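Local coordinates for protein putative pyruvate dehydrogenase (Rhodopseudomonas palustris, PDB 3IC3) that is of unknown function, possibly a pyruvate dehydrogenase, and forms a two-subunit assembly of the DUF5076 family, at residues 23-28 with 47-52; 56-61 with 74-79. One frame throughout, in Å; residues are numbered along the deposited sequence. Where two conformers were deposited one is given.

Contact 1: residues 23-28 with 47-52; sequences IEVLRA and EMWGLL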
loop_
_atom_site.group_PDB
_atom_site.type_symbol
_atom_site.label_atom_id
_atom_site.label_comp_id
_atom_site.label_asym_id
_atom_site.label_seq_id
_atom_site.Cartn_x
_atom_site.Cartn_y
_atom_site.Cartn_z
ATOM N N ILE A 23 -1.003 0.721 -14.843
ATOM C CA ILE A 23 -1.110 -0.577 -14.196
ATOM C C ILE A 23 -1.366 -0.428 -12.699
ATOM O O ILE A 23 -0.639 0.259 -12.001
ATOM C CB ILE A 23 0.166 -1.406 -14.397
ATOM C CG1 ILE A 23 0.526 -1.489 -15.889
ATOM C CG2 ILE A 23 -0.014 -2.822 -13.748
ATOM C CD1 ILE A 23 1.962 -1.981 -16.159
ATOM N N GLU A 24 -2.407 -1.071 -12.206
ATOM C CA GLU A 24 -2.694 -1.037 -10.779
ATOM C C GLU A 24 -1.714 -1.906 -9.992
ATOM O O GLU A 24 -1.706 -3.106 -10.159
ATOM C CB GLU A 24 -4.122 -1.486 -10.520
ATOM C CG GLU A 24 -4.559 -1.205 -9.086
ATOM C CD GLU A 24 -6.069 -0.972 -8.952
ATOM O OE1 GLU A 24 -6.871 -1.588 -9.696
ATOM O OE2 GLU A 24 -6.434 -0.178 -8.066
ATOM N N VAL A 25 -0.937 -1.266 -9.128
ATOM C CA VAL A 25 0.070 -1.900 -8.291
ATOM C C VAL A 25 -0.585 -2.600 -7.117
ATOM O O VAL A 25 -0.238 -3.716 -6.766
ATOM C CB VAL A 25 1.030 -0.801 -7.694
ATOM C CG1 VAL A 25 2.011 -1.424 -6.683
ATOM C CG2 VAL A 25 1.777 -0.090 -8.813
ATOM N N LEU A 26 -1.546 -1.934 -6.504
ATOM C CA LEU A 26 -2.185 -2.463 -5.320
ATOM C C LEU A 26 -3.501 -1.810 -5.014
ATOM O O LEU A 26 -3.719 -0.620 -5.343
ATOM C CB LEU A 26 -1.261 -2.334 -4.118
ATOM C CG LEU A 26 -1.349 -1.124 -3.220
ATOM C CD1 LEU A 26 -0.656 -1.221 -1.891
ATOM C CD2 LEU A 26 -0.761 0.013 -4.023
ATOM N N ARG A 27 -4.367 -2.605 -4.395
ATOM C CA ARG A 27 -5.621 -2.148 -3.775
ATOM C C ARG A 27 -5.626 -2.675 -2.354
ATOM O O ARG A 27 -5.306 -3.833 -2.150
ATOM C CB ARG A 27 -6.849 -2.726 -4.492
ATOM C CG ARG A 27 -6.922 -2.431 -5.930
ATOM C CD ARG A 27 -8.276 -2.845 -6.547
ATOM N NE ARG A 27 -9.387 -2.046 -6.095
ATOM C CZ ARG A 27 -10.608 -2.101 -6.625
ATOM N NH1 ARG A 27 -10.876 -2.950 -7.621
ATOM N NH2 ARG A 27 -11.568 -1.320 -6.149
ATOM N N ALA A 28 -5.944 -1.843 -1.376
ATOM C CA ALA A 28 -5.971 -2.271 0.007
ATOM C C ALA A 28 -7.289 -1.888 0.641
ATOM O O ALA A 28 -7.738 -0.759 0.470
ATOM C CB ALA A 28 -4.812 -1.604 0.767
ATOM N N GLU A 47 12.944 1.132 -6.532
ATOM C CA GLU A 47 12.665 2.552 -6.283
ATOM C C GLU A 47 11.176 2.858 -6.290
ATOM O O GLU A 47 10.723 3.704 -5.536
ATOM C CB GLU A 47 13.405 3.467 -7.266
ATOM C CG GLU A 47 14.923 3.329 -7.179
ATOM C CD GLU A 47 15.500 2.144 -7.971
ATOM O OE1 GLU A 47 14.754 1.369 -8.624
ATOM O OE2 GLU A 47 16.741 2.002 -7.957
HETATM N N MSE A 48 10.416 2.174 -7.136
HETATM C CA MSE A 48 8.978 2.408 -7.197
HETATM C C MSE A 48 8.332 2.049 -5.859
HETATM O O MSE A 48 7.458 2.765 -5.376
HETATM C CB MSE A 48 8.324 1.614 -8.329
HETATM C CG MSE A 48 6.833 1.920 -8.536
HETATM SE SE MSE A 48 5.752 0.443 -9.223
HETATM C CE MSE A 48 5.890 -0.806 -7.725
ATOM N N TRP A 49 8.754 0.928 -5.270
ATOM C CA TRP A 49 8.193 0.504 -3.974
ATOM C C TRP A 49 8.581 1.505 -2.890
ATOM O O TRP A 49 7.789 1.807 -2.002
ATOM C CB TRP A 49 8.635 -0.928 -3.628
ATOM C CG TRP A 49 8.040 -1.914 -4.547
ATOM C CD1 TRP A 49 8.646 -2.495 -5.620
ATOM C CD2 TRP A 49 6.691 -2.396 -4.548
ATOM N NE1 TRP A 49 7.770 -3.321 -6.275
ATOM C CE2 TRP A 49 6.560 -3.277 -5.645
ATOM C CE3 TRP A 49 5.579 -2.155 -3.755
ATOM C CZ2 TRP A 49 5.377 -3.936 -5.937
ATOM C CZ3 TRP A 49 4.409 -2.798 -4.047
ATOM C CH2 TRP A 49 4.312 -3.687 -5.136
ATOM N N GLY A 50 9.792 2.043 -2.987
ATOM C CA GLY A 50 10.266 3.082 -2.075
ATOM C C GLY A 50 9.424 4.332 -2.157
ATOM O O GLY A 50 9.034 4.905 -1.127
ATOM N N LEU A 51 9.120 4.744 -3.390
ATOM C CA LEU A 51 8.227 5.881 -3.639
ATOM C C LEU A 51 6.842 5.648 -3.051
ATOM O O LEU A 51 6.291 6.526 -2.393
ATOM C CB LEU A 51 8.100 6.145 -5.140
ATOM C CG LEU A 51 7.105 7.270 -5.445
ATOM C CD1 LEU A 51 7.532 8.567 -4.737
ATOM C CD2 LEU A 51 6.964 7.462 -6.939
ATOM N N LEU A 52 6.289 4.460 -3.278
ATOM C CA LEU A 52 4.977 4.112 -2.773
ATOM C C LEU A 52 4.915 4.199 -1.239
ATOM O O LEU A 52 3.990 4.763 -0.688
ATOM C CB LEU A 52 4.572 2.724 -3.212
ATOM C CG LEU A 52 3.203 2.203 -2.756
ATOM C CD1 LEU A 52 2.075 3.133 -3.267
ATOM C CD2 LEU A 52 3.005 0.757 -3.244
#
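Val25 meets three residues of helix 47-52 with its two methyls, and following it outward explains most of this interface. From CA the bond to CB already aims at the helix, and CB forks there. One branch, CG1, lies anti to the backbone N (chi1 174°) and slides alongside the indole of Trp49, meeting the far end of the six-membered ring: Val25 CG1 is 3.6 Å from Trp49 CH2 and 3.8 Å from Trp49 CZ3. The approach to the ring is oblique. The same methyl also borders Leu52, with Val25 CG1 and Leu52 CD2 4.2 Å apart. On the other branch, Val25 CG2 lies 4.0 Å from SE of Met48, a selenomethionine deposited in two conformers, so this last touch is less certain.

Leu26, the very next residue, faces the helix too. Neighbouring strand side chains normally alternate, but the backbone of Val25 drops into a helical conformation (psi -43°) and interrupts that pattern. Leu26 and Leu52 then reach for each other tip to tip, with 3.9 Å between their CD2 atoms. All this is apolar packing among buried side chains. The indole's polar end looks elsewhere: Trp49 NE1 is hydrogen-bonded to the carbonyl oxygen of Phe43, a bond that would help fix the ring's rotation, with the Phe43 ring also against it.

Beyond these two segments, the second subunit adds a strand that pairs antiparallel with 23-28, and its Arg27 and Glu24 form salt bridges with Glu24 and Arg27 of this chain. The strand's other neighbour is 34-39 in its own chain. What results is a helix laid across a beta hairpin, with axes 11.4 Å apart, in an alpha+beta arrangement whose antiparallel sheet runs on into the second subunit.

Contact 2: residues 56-61 with 74-79; sequences IARHAA and EALERI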
loop_
_atom_site.group_PDB
_atom_site.type_symbol
_atom_site.label_atom_id
_atom_site.label_comp_id
_atom_site.label_asym_id
_atom_site.label_seq_id
_atom_site.Cartn_x
_atom_site.Cartn_y
_atom_site.Cartn_z
ATOM N N ILE A 56 2.678 7.002 0.847
ATOM C CA ILE A 56 1.686 6.562 1.809
ATOM C C ILE A 56 2.017 7.107 3.220
ATOM O O ILE A 56 1.145 7.631 3.893
ATOM C CB ILE A 56 1.575 5.024 1.857
ATOM C CG1 ILE A 56 0.992 4.472 0.555
ATOM C CG2 ILE A 56 0.688 4.561 3.014
ATOM C CD1 ILE A 56 1.137 2.951 0.449
ATOM N N ALA A 57 3.272 7.000 3.641
ATOM C CA ALA A 57 3.654 7.463 4.974
ATOM C C ALA A 57 3.417 8.952 5.130
ATOM O O ALA A 57 2.894 9.407 6.164
ATOM C CB ALA A 57 5.110 7.131 5.266
ATOM N N ARG A 58 3.803 9.723 4.120
ATOM C CA ARG A 58 3.676 11.170 4.205
ATOM C C ARG A 58 2.207 11.561 4.159
ATOM O O ARG A 58 1.758 12.398 4.941
ATOM C CB ARG A 58 4.494 11.873 3.123
ATOM C CG ARG A 58 6.010 11.804 3.325
ATOM C CD ARG A 58 6.697 12.984 2.676
ATOM N NE ARG A 58 8.153 12.861 2.625
ATOM C CZ ARG A 58 8.976 13.196 3.612
ATOM N NH1 ARG A 58 8.504 13.667 4.753
ATOM N NH2 ARG A 58 10.283 13.047 3.459
ATOM N N HIS A 59 1.447 10.927 3.273
ATOM C CA HIS A 59 0.022 11.167 3.215
ATOM C C HIS A 59 -0.630 10.863 4.564
ATOM O O HIS A 59 -1.410 11.677 5.070
ATOM C CB HIS A 59 -0.649 10.353 2.125
ATOM C CG HIS A 59 -2.134 10.429 2.190
ATOM N ND1 HIS A 59 -2.842 11.478 1.644
ATOM C CD2 HIS A 59 -3.037 9.639 2.808
ATOM C CE1 HIS A 59 -4.129 11.297 1.882
ATOM N NE2 HIS A 59 -4.270 10.194 2.593
ATOM N N ALA A 60 -0.293 9.719 5.163
ATOM C CA ALA A 60 -0.834 9.345 6.461
ATOM C C ALA A 60 -0.486 10.358 7.547
ATOM O O ALA A 60 -1.318 10.680 8.394
ATOM C CB ALA A 60 -0.325 7.957 6.896
ATOM N N ALA A 61 0.751 10.822 7.540
ATOM C CA ALA A 61 1.218 11.791 8.547
ATOM C C ALA A 61 0.434 13.098 8.440
ATOM O O ALA A 61 0.023 13.682 9.459
ATOM C CB ALA A 61 2.688 12.041 8.368
ATOM N N GLU A 74 5.823 15.248 13.921
ATOM C CA GLU A 74 5.514 14.364 15.047
ATOM C C GLU A 74 4.630 13.197 14.596
ATOM O O GLU A 74 4.826 12.050 15.017
ATOM C CB GLU A 74 4.805 15.126 16.161
ATOM C CG GLU A 74 5.696 16.143 16.857
ATOM C CD GLU A 74 4.915 17.115 17.727
ATOM O OE1 GLU A 74 3.670 17.198 17.617
ATOM O OE2 GLU A 74 5.569 17.809 18.513
ATOM N N ALA A 75 3.630 13.487 13.772
ATOM C CA ALA A 75 2.762 12.423 13.243
ATOM C C ALA A 75 3.566 11.400 12.431
ATOM O O ALA A 75 3.358 10.188 12.563
ATOM C CB ALA A 75 1.652 13.012 12.384
ATOM N N LEU A 76 4.480 11.883 11.598
ATOM C CA LEU A 76 5.285 10.973 10.806
ATOM C C LEU A 76 6.172 10.123 11.717
ATOM O O LEU A 76 6.269 8.929 11.515
ATOM C CB LEU A 76 6.156 11.712 9.817
ATOM C CG LEU A 76 6.947 10.838 8.852
ATOM C CD1 LEU A 76 6.028 9.991 7.952
ATOM C CD2 LEU A 76 7.824 11.796 8.035
ATOM N N GLU A 77 6.790 10.737 12.726
ATOM C CA GLU A 77 7.584 9.954 13.689
ATOM C C GLU A 77 6.774 8.827 14.343
ATOM O O GLU A 77 7.252 7.690 14.462
ATOM C CB GLU A 77 8.186 10.874 14.772
ATOM C CG GLU A 77 8.745 10.141 15.997
ATOM C CD GLU A 77 9.982 9.282 15.718
ATOM O OE1 GLU A 77 10.596 9.453 14.640
ATOM O OE2 GLU A 77 10.371 8.454 16.611
ATOM N N ARG A 78 5.559 9.147 14.768
ATOM C CA ARG A 78 4.668 8.192 15.394
ATOM C C ARG A 78 4.318 7.035 14.457
ATOM O O ARG A 78 4.350 5.862 14.850
ATOM C CB ARG A 78 3.374 8.879 15.852
ATOM C CG ARG A 78 3.497 9.830 17.014
ATOM C CD ARG A 78 3.876 9.144 18.316
ATOM N NE ARG A 78 3.443 7.751 18.409
ATOM C CZ ARG A 78 2.315 7.314 18.975
ATOM N NH1 ARG A 78 1.399 8.147 19.514
ATOM N NH2 ARG A 78 2.097 6.014 18.981
ATOM N N ILE A 79 3.985 7.371 13.222
ATOM C CA ILE A 79 3.696 6.348 12.208
ATOM C C ILE A 79 4.905 5.427 11.967
ATOM O O ILE A 79 4.740 4.193 11.949
ATOM C CB ILE A 79 3.177 6.964 10.898
ATOM C CG1 ILE A 79 1.742 7.470 11.122
ATOM C CG2 ILE A 79 3.225 5.922 9.743
ATOM C CD1 ILE A 79 1.259 8.436 10.096
#
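Leu76 and Ile79 of helix 72-87 fit against an alanine-rich face of helix 46-66, and their torsions put the methyls there. Leu76 places CG anti to its backbone N (chi1 -175°), which carries both methyls across to helix 56-61. Leu76 CD1 settles 3.7 Å from Ala57 O, well along helix 46-66, and Leu76 CD1 is likewise 3.9 Å from Ala61 CB. CD2 lies beside the guanidinium of Arg58, whose chain runs out extended from CG to NE. That end is less sure, since Arg58 was deposited in two conformers.

Ile79 works differently. Its CG1 is anti to the carbonyl carbon and chi2 is stretched out at 163°, so the long branch drives CD1 into the helix surface. There Ile79 CD1 lies 3.6 Å from Ala60 CB and 3.5 Å from Ala61 N, an amide already engaged in its own helical bond to Ala57 O.

The two segments belong to a helical hairpin, helix 46-66 turning back into helix 72-87 through a short connection. Their axes cross at 125° and approach to 8.7 Å, a spacing consistent with the small side chains where the backbones meet. Ala61 points its CB toward the partner, and Ala61 CB lies 3.7 Å from Leu76 N and is nearly as near to Leu76 CB. Coming the other way, Ala75 CB touches Ala61 O at 3.4 Å, methyl against carbonyl.

Tyr64, about one turn further along the first helix, extends this layer over Ala75 and Ile79. From the second subunit, Trp49 packs on Ala60, Phe83 on Ala57 and Leu53 on Ile79.

How the contacts relate
Helix 46-66 serves both contacts: its early turns pack on strand 23-31 in contact 1, and later turns receive helix 72-87 in contact 2. The centres lie 18 Å apart, with contact 1 nearer the middle of the chain. Both are largely buried and apolar, but they are built differently. In contact 1 larger side chains, among them an indole and a selenomethionine, bridge a wide strand-to-helix spacing; in contact 2 alanines let two helices come close, methyls touching backbone atoms, and partly exposed Leu76 and Arg58 mark its outer side. The second subunit reaches both, extending the sheet beside contact 1 and adding apolar side chains around contact 2.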